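Local atomic coordinates of benzoate 1,2-dioxygenase beta subunit (Burkholderia mallei ATCC 23344, PDB entry 3E99), a protein that probably serves as the non-catalytic, trimer-forming beta subunit of the ring-hydroxylating oxygenase that converts benzoate to its cis-1,2-dihydrodiol. Residues K3-A8 with I134-D139; D31-D36 with P141-K146; T90-A95 with W113-Y118; F127-Y132 with Y147-N152. All blocks are in the same frame, centred on the assembly; numbering follows the deposited sequence. Where two conformers were deposited one is given.

Overall arrangement
All four contacts belong to one NTF2-like cone, a curved mixed sheet partly wrapped round helices. Contacts 2 and 4 both use strand 142-150, with centres about 17 Å apart, while contacts 1 and 4 share strand 122-135. Contact 1, near the N-terminus, adjoins contact 2, their centres about 13 Å apart and a D135-R34 salt bridge between them. Contact 3 pairs strands 89-103 and 106-119, its centre about 12 Å from that of contact 4 and on the opposite side of the chain's centre from contact 2. Along the chain contact 3 closes before contact 4 opens. Contacts 3 and 4 meet neighbouring subunits, so that end of the sheet contributes to the trimer interface.

Contact 1 of 4, residues K3-A8 with I134-D139; sequences KTIDLA and IDFSGD
Just before helix 7-22, K3 and I5 lay the N-terminal arm of this NTF2-like subunit over the turn that follows strand 122-135. The two side chains do different work. I5 lies over F136: its CG2 methyl sits above the middle of the ring, 4.0 Å from the centroid and only 4° off the normal, a CH-pi contact. CG2 stands anti to the backbone N, while CG1 (chi1 -67°) runs beside that N and carries CD1 to within 3.6 Å of F136 CD2. A beta-branched residue suits the place, since its two arms span the ring from CG to CZ. I10 of helix 7-22 also packs on F136 and I5.

K3 instead stretches its chain past the backbone of F136, and its ammonium reaches the carbonyls of F136 to G138. There NZ donates to F136 O at 3.0 Å and, weakly, to S137 O; G138 O is modelled at a doubtfully short distance. A long, flexible amine with three N-H donors suits a cluster of backbone carbonyls. A water that accepts from NZ passes the link on to D139 OD1, a carboxylate whose charge probably favours the lysine's. The turn is braced from within by an Asx turn: D135 OD1 accepts from S137 N at 2.9 Å and also from S137 OG at 2.6 Å, both reaching it from the same face of the carboxylate.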
loop_
_atom_site.group_PDB
_atom_site.type_symbol
_atom_site.label_atom_id
_atom_site.label_comp_id
_atom_site.label_asym_id
_atom_site.label_seq_id
_atom_site.Cartn_x
_atom_site.Cartn_y
_atom_site.Cartn_z
ATOM N N LYS A 3 -26.435 5.416 -12.244
ATOM C CA LYS A 3 -25.514 4.679 -11.372
ATOM C C LYS A 3 -24.626 5.656 -10.611
ATOM O O LYS A 3 -23.897 6.439 -11.209
ATOM C CB LYS A 3 -24.656 3.669 -12.163
ATOM C CG LYS A 3 -25.052 2.226 -11.913
ATOM C CD LYS A 3 -24.790 1.352 -13.111
ATOM C CE LYS A 3 -24.912 -0.112 -12.762
ATOM N NZ LYS A 3 -24.825 -0.965 -13.963
ATOM N N THR A 4 -24.722 5.644 -9.289
ATOM C CA THR A 4 -23.828 6.446 -8.480
ATOM C C THR A 4 -22.676 5.511 -8.114
ATOM O O THR A 4 -22.880 4.406 -7.621
ATOM C CB THR A 4 -24.514 7.138 -7.265
ATOM O OG1 THR A 4 -24.943 6.177 -6.303
ATOM C CG2 THR A 4 -25.728 7.990 -7.731
ATOM N N ILE A 5 -21.480 5.932 -8.486
ATOM C CA ILE A 5 -20.274 5.159 -8.368
ATOM C C ILE A 5 -19.354 6.115 -7.657
ATOM O O ILE A 5 -19.249 7.296 -8.036
ATOM C CB ILE A 5 -19.702 4.778 -9.750
ATOM C CG1 ILE A 5 -20.625 3.812 -10.484
ATOM C CG2 ILE A 5 -18.290 4.133 -9.643
ATOM C CD1 ILE A 5 -20.758 2.461 -9.806
ATOM N N ASP A 6 -18.731 5.634 -6.592
ATOM C CA ASP A 6 -17.761 6.430 -5.887
ATOM C C ASP A 6 -16.402 5.714 -5.865
ATOM O O ASP A 6 -16.226 4.615 -6.426
ATOM C CB ASP A 6 -18.249 6.743 -4.475
ATOM C CG ASP A 6 -18.450 5.510 -3.616
ATOM O OD1 ASP A 6 -17.894 4.436 -3.903
ATOM O OD2 ASP A 6 -19.152 5.626 -2.595
ATOM N N LEU A 7 -15.451 6.334 -5.179
ATOM C CA LEU A 7 -14.094 5.829 -5.139
ATOM C C LEU A 7 -14.034 4.462 -4.520
ATOM O O LEU A 7 -13.277 3.612 -4.986
ATOM C CB LEU A 7 -13.189 6.803 -4.373
ATOM C CG LEU A 7 -11.745 6.403 -4.237
ATOM C CD1 LEU A 7 -11.105 6.255 -5.627
ATOM C CD2 LEU A 7 -11.002 7.443 -3.355
ATOM N N ALA A 8 -14.822 4.218 -3.482
ATOM C CA ALA A 8 -14.861 2.900 -2.871
ATOM C C ALA A 8 -15.359 1.821 -3.829
ATOM O O ALA A 8 -14.824 0.724 -3.839
ATOM C CB ALA A 8 -15.645 2.890 -1.564
ATOM N N ILE A 134 -13.004 2.688 -16.808
ATOM C CA ILE A 134 -13.825 1.545 -16.451
ATOM C C ILE A 134 -15.291 1.890 -16.698
ATOM O O ILE A 134 -15.780 2.886 -16.174
ATOM C CB ILE A 134 -13.673 1.177 -14.966
ATOM C CG1 ILE A 134 -12.217 0.954 -14.578
ATOM C CG2 ILE A 134 -14.496 -0.058 -14.650
ATOM C CD1 ILE A 134 -11.950 1.147 -13.097
ATOM N N ASP A 135 -15.971 1.035 -17.456
ATOM C CA ASP A 135 -17.387 1.172 -17.776
ATOM C C ASP A 135 -18.251 0.486 -16.728
ATOM O O ASP A 135 -18.200 -0.756 -16.548
ATOM C CB ASP A 135 -17.642 0.552 -19.154
ATOM C CG ASP A 135 -19.101 0.642 -19.594
ATOM O OD1 ASP A 135 -19.939 1.307 -18.935
ATOM O OD2 ASP A 135 -19.390 0.029 -20.622
ATOM N N PHE A 136 -18.998 1.285 -15.973
ATOM C CA PHE A 136 -19.892 0.744 -14.959
ATOM C C PHE A 136 -21.355 0.635 -15.403
ATOM O O PHE A 136 -22.240 0.412 -14.575
ATOM C CB PHE A 136 -19.813 1.565 -13.675
ATOM C CG PHE A 136 -18.542 1.354 -12.879
ATOM C CD1 PHE A 136 -17.389 2.082 -13.163
ATOM C CD2 PHE A 136 -18.511 0.444 -11.830
ATOM C CE1 PHE A 136 -16.243 1.912 -12.423
ATOM C CE2 PHE A 136 -17.348 0.288 -11.070
ATOM C CZ PHE A 136 -16.225 1.003 -11.385
ATOM N N SER A 137 -21.619 0.738 -16.696
ATOM C CA SER A 137 -22.999 0.705 -17.192
ATOM C C SER A 137 -23.686 -0.679 -17.066
ATOM O O SER A 137 -24.894 -0.750 -16.836
ATOM C CB SER A 137 -23.040 1.182 -18.635
ATOM O OG SER A 137 -22.301 0.321 -19.463
ATOM N N GLY A 138 -22.918 -1.761 -17.169
ATOM C CA GLY A 138 -23.467 -3.129 -17.015
ATOM C C GLY A 138 -23.622 -3.582 -15.571
ATOM O O GLY A 138 -23.383 -2.825 -14.642
ATOM N N ASP A 139 -24.000 -4.838 -15.369
ATOM C CA ASP A 139 -24.153 -5.349 -14.017
ATOM C C ASP A 139 -22.796 -5.604 -13.361
ATOM O O ASP A 139 -22.693 -5.575 -12.127
ATOM C CB ASP A 139 -25.029 -6.605 -14.010
ATOM C CG ASP A 139 -26.461 -6.305 -14.417
ATOM O OD1 ASP A 139 -27.109 -5.412 -13.805
ATOM O OD2 ASP A 139 -26.937 -6.964 -15.366
HETATM O O HOH W 1 -26.767 -2.505 -14.611
#

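Contact 2 of 4, residues D31-D36 with P141-K146; sequences DCYRAD and PKIVSK
A parallel bridge between Y33 and I143 adds the short strand 33-34 to the start of strand 142-150, just before the classic beta bulge that V144 and S145 form opposite A133. I143 N donates to C32 O (2.7 Å, 176°), and R34 N returns a bond to I143 O (2.9 Å). Y33 and I143 project side by side, and I143 CD1 lies over the tyrosine ring, 3.6 Å from its centroid; a flat ring and a slim branched chain pack closely here. The phenol OH receives K146 NZ at 3.2 Å and bonds E17, while K146 also binds Y132. R34 lies with V144 CG2 over the centre of its guanidinium, 3.4 Å from CZ. Side-on, its NE and NH2 grip D36 through both syn lone pairs, and NH1 pairs with D135. K142, bent at chi2 (-81°), curls back so that NZ meets D31 O at 2.7 Å. Such a bulged, sharply turned strand is characteristic of the strongly curved sheet of the NTF2-like cone.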
loop_
_atom_site.group_PDB
_atom_site.type_symbol
_atom_site.label_atom_id
_atom_site.label_comp_id
_atom_site.label_asym_id
_atom_site.label_seq_id
_atom_site.Cartn_x
_atom_site.Cartn_y
_atom_site.Cartn_z
ATOM N N ASP A 31 -12.778 -11.496 -17.834
ATOM C CA ASP A 31 -14.126 -10.916 -17.804
ATOM C C ASP A 31 -14.224 -9.569 -17.112
ATOM O O ASP A 31 -15.281 -8.964 -17.144
ATOM C CB ASP A 31 -15.134 -11.872 -17.169
ATOM C CG ASP A 31 -15.638 -12.914 -18.143
ATOM O OD1 ASP A 31 -15.590 -12.682 -19.381
ATOM O OD2 ASP A 31 -16.082 -13.968 -17.645
ATOM N N CYS A 32 -13.137 -9.085 -16.517
ATOM C CA CYS A 32 -13.109 -7.714 -15.992
ATOM C C CYS A 32 -12.830 -6.714 -17.092
ATOM O O CYS A 32 -12.862 -5.493 -16.818
ATOM C CB CYS A 32 -12.012 -7.550 -14.914
ATOM S SG CYS A 32 -12.251 -8.584 -13.481
ATOM N N TYR A 33 -12.535 -7.220 -18.301
ATOM C CA TYR A 33 -12.175 -6.401 -19.453
ATOM C C TYR A 33 -13.236 -6.443 -20.545
ATOM O O TYR A 33 -13.721 -7.506 -20.909
ATOM C CB TYR A 33 -10.817 -6.802 -20.066
ATOM C CG TYR A 33 -9.633 -6.482 -19.144
ATOM C CD1 TYR A 33 -9.343 -7.280 -18.048
ATOM C CD2 TYR A 33 -8.811 -5.383 -19.383
ATOM C CE1 TYR A 33 -8.261 -6.995 -17.210
ATOM C CE2 TYR A 33 -7.725 -5.095 -18.566
ATOM C CZ TYR A 33 -7.479 -5.860 -17.454
ATOM O OH TYR A 33 -6.385 -5.551 -16.641
ATOM N N ARG A 34 -13.594 -5.277 -21.052
ATOM C CA ARG A 34 -14.546 -5.205 -22.169
ATOM C C ARG A 34 -13.894 -5.814 -23.414
ATOM O O ARG A 34 -12.682 -5.701 -23.623
ATOM C CB ARG A 34 -15.008 -3.769 -22.412
ATOM C CG ARG A 34 -16.489 -3.703 -22.713
ATOM C CD ARG A 34 -17.093 -2.308 -22.550
ATOM N NE ARG A 34 -16.555 -1.375 -23.528
ATOM C CZ ARG A 34 -16.990 -0.130 -23.664
ATOM N NH1 ARG A 34 -17.936 0.334 -22.866
ATOM N NH2 ARG A 34 -16.462 0.662 -24.576
ATOM N N ALA A 35 -14.694 -6.455 -24.272
ATOM C CA ALA A 35 -14.121 -7.088 -25.463
ATOM C C ALA A 35 -13.263 -6.103 -26.284
ATOM O O ALA A 35 -12.274 -6.493 -26.899
ATOM C CB ALA A 35 -15.222 -7.718 -26.317
ATOM N N ASP A 36 -13.622 -4.823 -26.253
ATOM C CA ASP A 36 -12.877 -3.780 -26.979
ATOM C C ASP A 36 -11.840 -3.048 -26.109
ATOM O O ASP A 36 -11.382 -1.970 -26.477
ATOM C CB ASP A 36 -13.841 -2.753 -27.580
ATOM C CG ASP A 36 -14.563 -1.931 -26.543
ATOM O OD1 ASP A 36 -14.669 -2.365 -25.373
ATOM O OD2 ASP A 36 -15.049 -0.847 -26.915
ATOM N N PRO A 141 -18.558 -4.317 -13.631
ATOM C CA PRO A 141 -17.711 -3.323 -14.293
ATOM C C PRO A 141 -16.830 -3.938 -15.364
ATOM O O PRO A 141 -16.495 -5.111 -15.259
ATOM C CB PRO A 141 -16.846 -2.771 -13.135
ATOM C CG PRO A 141 -17.654 -3.071 -11.921
ATOM C CD PRO A 141 -18.239 -4.401 -12.192
ATOM N N LYS A 142 -16.449 -3.136 -16.367
ATOM C CA LYS A 142 -15.628 -3.606 -17.467
ATOM C C LYS A 142 -14.589 -2.561 -17.824
ATOM O O LYS A 142 -14.921 -1.400 -18.116
ATOM C CB LYS A 142 -16.477 -3.902 -18.715
ATOM C CG LYS A 142 -17.538 -4.984 -18.593
ATOM C CD LYS A 142 -16.936 -6.401 -18.746
ATOM C CE LYS A 142 -17.931 -7.516 -18.527
ATOM N NZ LYS A 142 -17.334 -8.860 -18.921
ATOM N N ILE A 143 -13.323 -2.955 -17.755
ATOM C CA ILE A 143 -12.236 -2.088 -18.187
ATOM C C ILE A 143 -12.322 -1.780 -19.686
ATOM O O ILE A 143 -12.354 -2.679 -20.510
ATOM C CB ILE A 143 -10.858 -2.689 -17.872
ATOM C CG1 ILE A 143 -10.685 -2.783 -16.317
ATOM C CG2 ILE A 143 -9.778 -1.836 -18.573
ATOM C CD1 ILE A 143 -9.684 -3.776 -15.811
ATOM N N VAL A 144 -12.328 -0.497 -20.023
ATOM C CA VAL A 144 -12.364 -0.032 -21.429
ATOM C C VAL A 144 -10.949 0.310 -21.897
ATOM O O VAL A 144 -10.600 0.090 -23.047
ATOM C CB VAL A 144 -13.243 1.221 -21.570
ATOM C CG1 VAL A 144 -13.083 1.801 -22.948
ATOM C CG2 VAL A 144 -14.702 0.876 -21.290
ATOM N N SER A 145 -10.108 0.793 -20.986
ATOM C CA SER A 145 -8.714 1.109 -21.307
ATOM C C SER A 145 -7.807 0.957 -20.077
ATOM O O SER A 145 -8.156 1.399 -18.999
ATOM C CB SER A 145 -8.612 2.541 -21.868
ATOM O OG SER A 145 -7.298 3.088 -21.729
ATOM N N LYS A 146 -6.649 0.314 -20.261
ATOM C CA LYS A 146 -5.619 0.198 -19.258
ATOM C C LYS A 146 -4.266 0.677 -19.796
ATOM O O LYS A 146 -3.778 0.227 -20.825
ATOM C CB LYS A 146 -5.545 -1.228 -18.730
ATOM C CG LYS A 146 -4.352 -1.517 -17.808
ATOM C CD LYS A 146 -4.610 -2.743 -17.048
ATOM C CE LYS A 146 -3.351 -3.211 -16.279
ATOM N NZ LYS A 146 -3.737 -4.318 -15.315
HETATM O O HOH W 2 -16.187 -8.769 -21.064
HETATM O O HOH W 3 -11.280 0.754 -25.806
#

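Contact 3 of 4, residues T90-A95 with W113-Y118; sequences TSHNIA and WHTLSY
S91 and L116 form the tight part of an antiparallel pairing within the long hairpin 89-103/106-119 of this NTF2-like sheet: S91 N donates to L116 O at 2.9 Å and L116 N to S91 O at 3.0 Å. Beside them T90 CG2 meets S117 OG at 3.7 Å. On the same face as these two, T115 packs its side chain alongside H92. T115 OG1 stands over one face of the imidazole toward its rim, 3.7 Å from H92 CD2, and the CG2 methyl makes a CH-pi contact 4.2 Å from the ring centroid. With chi1 at -56°, T115 turns both branches toward the ring. The small threonine suits a place beside a flat, polar ring whose ND1 binds D22 and NE2 the terminal carboxylate of I164; T115 OG1 itself bonds H163 O.

Toward N93 the pairing is looser, H114 N reaching N93 O at a longer 3.2 Å. N93, its CG beside the backbone N (chi1 -59°), turns its amide across to the partner strand, where ND2 donates to H114 O at 2.9 Å, adding a side-chain bond between the strands. A water that accepts from N93 N and donates to T115 OG1 links them too. Beyond, I94 CD1 touches W113 CB.

Strand 122-135 borders 113-118, helix 7-22 covers H92 and I94 through L14, S18 and L21, and H114 meets its counterparts in both neighbouring subunits.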
loop_
_atom_site.group_PDB
_atom_site.type_symbol
_atom_site.label_atom_id
_atom_site.label_comp_id
_atom_site.label_asym_id
_atom_site.label_seq_id
_atom_site.Cartn_x
_atom_site.Cartn_y
_atom_site.Cartn_z
ATOM N N THR A 90 2.143 -14.150 -6.506
ATOM C CA THR A 90 2.189 -12.701 -6.741
ATOM C C THR A 90 1.224 -12.054 -5.748
ATOM O O THR A 90 0.262 -12.695 -5.286
ATOM C CB THR A 90 1.811 -12.290 -8.186
ATOM O OG1 THR A 90 0.495 -12.746 -8.506
ATOM C CG2 THR A 90 2.807 -12.851 -9.236
ATOM N N SER A 91 1.474 -10.794 -5.456
ATOM C CA SER A 91 0.626 -10.026 -4.546
ATOM C C SER A 91 0.604 -8.585 -5.027
ATOM O O SER A 91 1.604 -7.878 -4.956
ATOM C CB SER A 91 1.128 -10.076 -3.119
ATOM O OG SER A 91 0.168 -9.516 -2.221
ATOM N N HIS A 92 -0.540 -8.181 -5.582
ATOM C CA HIS A 92 -0.775 -6.809 -6.011
ATOM C C HIS A 92 -1.132 -5.923 -4.821
ATOM O O HIS A 92 -1.825 -6.362 -3.887
ATOM C CB HIS A 92 -1.930 -6.745 -7.025
ATOM C CG HIS A 92 -1.568 -7.256 -8.376
ATOM N ND1 HIS A 92 -1.189 -8.563 -8.600
ATOM C CD2 HIS A 92 -1.517 -6.632 -9.580
ATOM C CE1 HIS A 92 -0.890 -8.705 -9.876
ATOM N NE2 HIS A 92 -1.100 -7.558 -10.493
ATOM N N ASN A 93 -0.672 -4.662 -4.894
ATOM C CA ASN A 93 -0.880 -3.662 -3.849
ATOM C C ASN A 93 -1.186 -2.353 -4.527
ATOM O O ASN A 93 -0.302 -1.734 -5.131
ATOM C CB ASN A 93 0.349 -3.509 -2.954
ATOM C CG ASN A 93 0.750 -4.827 -2.256
ATOM O OD1 ASN A 93 0.254 -5.178 -1.154
ATOM N ND2 ASN A 93 1.708 -5.531 -2.866
ATOM N N ILE A 94 -2.455 -1.971 -4.493
ATOM C CA ILE A 94 -2.966 -0.819 -5.252
ATOM C C ILE A 94 -3.069 0.313 -4.253
ATOM O O ILE A 94 -3.752 0.160 -3.222
ATOM C CB ILE A 94 -4.365 -1.122 -5.842
ATOM C CG1 ILE A 94 -4.379 -2.364 -6.787
ATOM C CG2 ILE A 94 -5.003 0.154 -6.529
ATOM C CD1 ILE A 94 -3.440 -2.275 -7.884
ATOM N N ALA A 95 -2.442 1.451 -4.575
ATOM C CA ALA A 95 -2.275 2.578 -3.636
ATOM C C ALA A 95 -2.586 3.906 -4.327
ATOM O O ALA A 95 -2.481 4.060 -5.544
ATOM C CB ALA A 95 -0.814 2.618 -3.118
ATOM N N TRP A 113 1.116 1.301 -7.875
ATOM C CA TRP A 113 1.005 -0.100 -7.549
ATOM C C TRP A 113 2.398 -0.687 -7.399
ATOM O O TRP A 113 3.422 -0.100 -7.795
ATOM C CB TRP A 113 0.170 -0.835 -8.641
ATOM C CG TRP A 113 0.759 -0.628 -9.978
ATOM C CD1 TRP A 113 0.370 0.320 -10.908
ATOM C CD2 TRP A 113 1.833 -1.351 -10.577
ATOM N NE1 TRP A 113 1.134 0.225 -12.013
ATOM C CE2 TRP A 113 2.039 -0.790 -11.859
ATOM C CE3 TRP A 113 2.632 -2.441 -10.183
ATOM C CZ2 TRP A 113 3.020 -1.231 -12.713
ATOM C CZ3 TRP A 113 3.580 -2.894 -11.038
ATOM C CH2 TRP A 113 3.778 -2.296 -12.305
ATOM N N HIS A 114 2.428 -1.817 -6.720
ATOM C CA HIS A 114 3.636 -2.510 -6.355
ATOM C C HIS A 114 3.197 -3.970 -6.255
ATOM O O HIS A 114 2.393 -4.362 -5.420
ATOM C CB HIS A 114 4.218 -1.998 -5.025
ATOM C CG HIS A 114 5.423 -2.746 -4.542
ATOM N ND1 HIS A 114 5.735 -2.876 -3.204
ATOM C CD2 HIS A 114 6.394 -3.406 -5.219
ATOM C CE1 HIS A 114 6.861 -3.565 -3.079
ATOM N NE2 HIS A 114 7.270 -3.916 -4.289
ATOM N N THR A 115 3.704 -4.770 -7.170
ATOM C CA THR A 115 3.464 -6.154 -7.158
ATOM C C THR A 115 4.715 -6.812 -6.660
ATOM O O THR A 115 5.799 -6.579 -7.189
ATOM C CB THR A 115 3.178 -6.665 -8.580
ATOM O OG1 THR A 115 2.079 -5.920 -9.103
ATOM C CG2 THR A 115 2.797 -8.161 -8.507
ATOM N N LEU A 116 4.541 -7.675 -5.676
ATOM C CA LEU A 116 5.619 -8.466 -5.149
ATOM C C LEU A 116 5.438 -9.887 -5.726
ATOM O O LEU A 116 4.329 -10.333 -5.909
ATOM C CB LEU A 116 5.536 -8.428 -3.630
ATOM C CG LEU A 116 6.093 -7.147 -3.007
ATOM C CD1 LEU A 116 5.484 -6.903 -1.642
ATOM C CD2 LEU A 116 7.638 -7.165 -2.963
ATOM N N SER A 117 6.522 -10.577 -6.046
ATOM C CA SER A 117 6.413 -11.830 -6.730
ATOM C C SER A 117 7.450 -12.741 -6.131
ATOM O O SER A 117 8.533 -12.293 -5.724
ATOM C CB SER A 117 6.642 -11.571 -8.228
ATOM O OG SER A 117 6.476 -12.723 -8.997
ATOM N N TYR A 118 7.098 -13.997 -5.946
ATOM C CA TYR A 118 8.033 -14.903 -5.301
ATOM C C TYR A 118 7.922 -16.246 -5.941
ATOM O O TYR A 118 6.831 -16.744 -6.130
ATOM C CB TYR A 118 7.747 -15.035 -3.799
ATOM C CG TYR A 118 8.611 -16.051 -3.106
ATOM C CD1 TYR A 118 9.886 -15.725 -2.689
ATOM C CD2 TYR A 118 8.155 -17.347 -2.889
ATOM C CE1 TYR A 118 10.680 -16.652 -2.057
ATOM C CE2 TYR A 118 8.958 -18.281 -2.278
ATOM C CZ TYR A 118 10.201 -17.934 -1.860
ATOM O OH TYR A 118 10.980 -18.896 -1.223
HETATM O O HOH W 4 0.186 -4.139 -7.866
#

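Contact 4 of 4, residues F127-Y132 with Y147-N152; sequences FGMSRY and YVVLKN
F127 opens the pairing with strand 142-150: its N donates to N152 OD1 (3.1 Å) and its O accepts from K151 N. With CG between the backbone N and the carbonyl carbon (chi1 71°), the ring meets K151 CB and N152. The amide runs past its CD1-CE1 side, the planes 18° apart, and N152 N lies over one face; N152 ND2 binds S125 O, and K151 NZ binds T90 O of the third subunit. G128, with no side chain, packs its CA 3.1 Å from V149 O in a CA-H...O contact. M129, present as selenomethionine, exchanges two backbone bonds with V149, its selenium 4.0 Å from V149 CG2. S130, small enough to sit against a valine, brings OG to 3.6 Å from V148 CG2. R131 N donates to Y147 O (2.8 Å) and the bond is returned; the guanidinium, whose NE is salt-bridged to E100, approaches the Y147 ring obliquely, NH1 4.0 Å from CD2. This register is that of the antiparallel beta hairpin 122-135/142-150.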
loop_
_atom_site.group_PDB
_atom_site.type_symbol
_atom_site.label_atom_id
_atom_site.label_comp_id
_atom_site.label_asym_id
_atom_site.label_seq_id
_atom_site.Cartn_x
_atom_site.Cartn_y
_atom_site.Cartn_z
ATOM N N PHE A 127 6.897 -1.987 -9.912
ATOM C CA PHE A 127 6.121 -0.882 -9.405
ATOM C C PHE A 127 5.949 0.197 -10.438
ATOM O O PHE A 127 6.700 0.273 -11.391
ATOM C CB PHE A 127 6.727 -0.342 -8.136
ATOM C CG PHE A 127 8.029 0.415 -8.329
ATOM C CD1 PHE A 127 9.240 -0.260 -8.284
ATOM C CD2 PHE A 127 8.041 1.783 -8.490
ATOM C CE1 PHE A 127 10.435 0.418 -8.428
ATOM C CE2 PHE A 127 9.249 2.467 -8.633
ATOM C CZ PHE A 127 10.432 1.754 -8.617
ATOM N N GLY A 128 4.900 0.986 -10.266
ATOM C CA GLY A 128 4.629 2.071 -11.170
ATOM C C GLY A 128 3.258 2.668 -10.981
ATOM O O GLY A 128 2.702 2.638 -9.858
HETATM N N MSE A 129 2.741 3.250 -12.063
HETATM C CA MSE A 129 1.454 3.921 -12.062
HETATM C C MSE A 129 0.592 3.312 -13.151
HETATM O O MSE A 129 1.097 2.775 -14.156
HETATM C CB MSE A 129 1.703 5.405 -12.315
HETATM C CG MSE A 129 0.529 6.214 -12.616
HETATM SE SE MSE A 129 0.227 6.250 -14.536
HETATM C CE MSE A 129 -1.182 7.121 -14.248
ATOM N N SER A 130 -0.711 3.386 -12.959
ATOM C CA SER A 130 -1.646 2.954 -13.960
ATOM C C SER A 130 -2.801 3.925 -14.050
ATOM O O SER A 130 -3.109 4.597 -13.051
ATOM C CB SER A 130 -2.154 1.529 -13.642
ATOM O OG SER A 130 -1.145 0.591 -13.927
ATOM N N ARG A 131 -3.367 4.035 -15.265
ATOM C CA ARG A 131 -4.604 4.729 -15.540
ATOM C C ARG A 131 -5.614 3.753 -16.126
ATOM O O ARG A 131 -5.352 3.045 -17.090
ATOM C CB ARG A 131 -4.383 5.922 -16.494
ATOM C CG ARG A 131 -5.624 6.718 -16.754
ATOM C CD ARG A 131 -5.358 8.026 -17.516
ATOM N NE ARG A 131 -4.660 8.987 -16.660
ATOM C CZ ARG A 131 -3.358 9.313 -16.758
ATOM N NH1 ARG A 131 -2.589 8.794 -17.696
ATOM N NH2 ARG A 131 -2.842 10.175 -15.899
ATOM N N TYR A 132 -6.777 3.680 -15.503
ATOM C CA TYR A 132 -7.869 2.848 -15.987
ATOM C C TYR A 132 -9.075 3.724 -16.374
ATOM O O TYR A 132 -9.413 4.649 -15.653
ATOM C CB TYR A 132 -8.332 1.890 -14.902
ATOM C CG TYR A 132 -7.573 0.605 -14.676
ATOM C CD1 TYR A 132 -6.201 0.512 -14.869
ATOM C CD2 TYR A 132 -8.232 -0.482 -14.067
ATOM C CE1 TYR A 132 -5.528 -0.677 -14.592
ATOM C CE2 TYR A 132 -7.560 -1.642 -13.732
ATOM C CZ TYR A 132 -6.225 -1.753 -14.014
ATOM O OH TYR A 132 -5.579 -2.929 -13.696
ATOM N N TYR A 147 -3.671 1.616 -19.059
ATOM C CA TYR A 147 -2.392 2.206 -19.359
ATOM C C TYR A 147 -1.525 1.999 -18.123
ATOM O O TYR A 147 -1.935 2.366 -17.007
ATOM C CB TYR A 147 -2.590 3.700 -19.587
ATOM C CG TYR A 147 -1.335 4.501 -19.766
ATOM C CD1 TYR A 147 -0.641 4.472 -20.963
ATOM C CD2 TYR A 147 -0.871 5.324 -18.750
ATOM C CE1 TYR A 147 0.482 5.232 -21.153
ATOM C CE2 TYR A 147 0.265 6.088 -18.927
ATOM C CZ TYR A 147 0.939 6.041 -20.124
ATOM O OH TYR A 147 2.073 6.820 -20.289
ATOM N N VAL A 148 -0.350 1.421 -18.325
ATOM C CA VAL A 148 0.536 1.031 -17.241
ATOM C C VAL A 148 1.904 1.587 -17.503
ATOM O O VAL A 148 2.507 1.286 -18.531
ATOM C CB VAL A 148 0.704 -0.498 -17.133
ATOM C CG1 VAL A 148 1.651 -0.854 -15.962
ATOM C CG2 VAL A 148 -0.606 -1.189 -16.980
ATOM N N VAL A 149 2.388 2.365 -16.566
ATOM C CA VAL A 149 3.764 2.861 -16.521
ATOM C C VAL A 149 4.577 2.033 -15.514
ATOM O O VAL A 149 4.355 2.091 -14.274
ATOM C CB VAL A 149 3.741 4.375 -16.170
ATOM C CG1 VAL A 149 5.153 4.991 -16.044
ATOM C CG2 VAL A 149 2.915 5.092 -17.235
ATOM N N LEU A 150 5.489 1.219 -16.058
ATOM C CA LEU A 150 6.426 0.452 -15.238
ATOM C C LEU A 150 7.638 1.294 -14.978
ATOM O O LEU A 150 8.401 1.644 -15.898
ATOM C CB LEU A 150 6.851 -0.818 -15.929
ATOM C CG LEU A 150 7.889 -1.687 -15.236
ATOM C CD1 LEU A 150 7.301 -2.331 -14.021
ATOM C CD2 LEU A 150 8.378 -2.699 -16.234
ATOM N N LYS A 151 7.858 1.606 -13.715
ATOM C CA LYS A 151 8.975 2.450 -13.383
ATOM C C LYS A 151 10.317 1.745 -13.268
ATOM O O LYS A 151 11.335 2.347 -13.583
ATOM C CB LYS A 151 8.676 3.324 -12.168
ATOM C CG LYS A 151 7.667 4.429 -12.471
ATOM C CD LYS A 151 7.395 5.335 -11.286
ATOM C CE LYS A 151 6.495 6.482 -11.735
ATOM N NZ LYS A 151 6.124 7.447 -10.692
ATOM N N ASN A 152 10.339 0.487 -12.839
ATOM C CA ASN A 152 11.604 -0.223 -12.761
ATOM C C ASN A 152 11.693 -1.156 -13.947
ATOM O O ASN A 152 11.508 -2.356 -13.839
ATOM C CB ASN A 152 11.816 -0.921 -11.402
ATOM C CG ASN A 152 10.795 -1.999 -11.111
ATOM O OD1 ASN A 152 9.588 -1.856 -11.352
ATOM N ND2 ASN A 152 11.276 -3.084 -10.599
#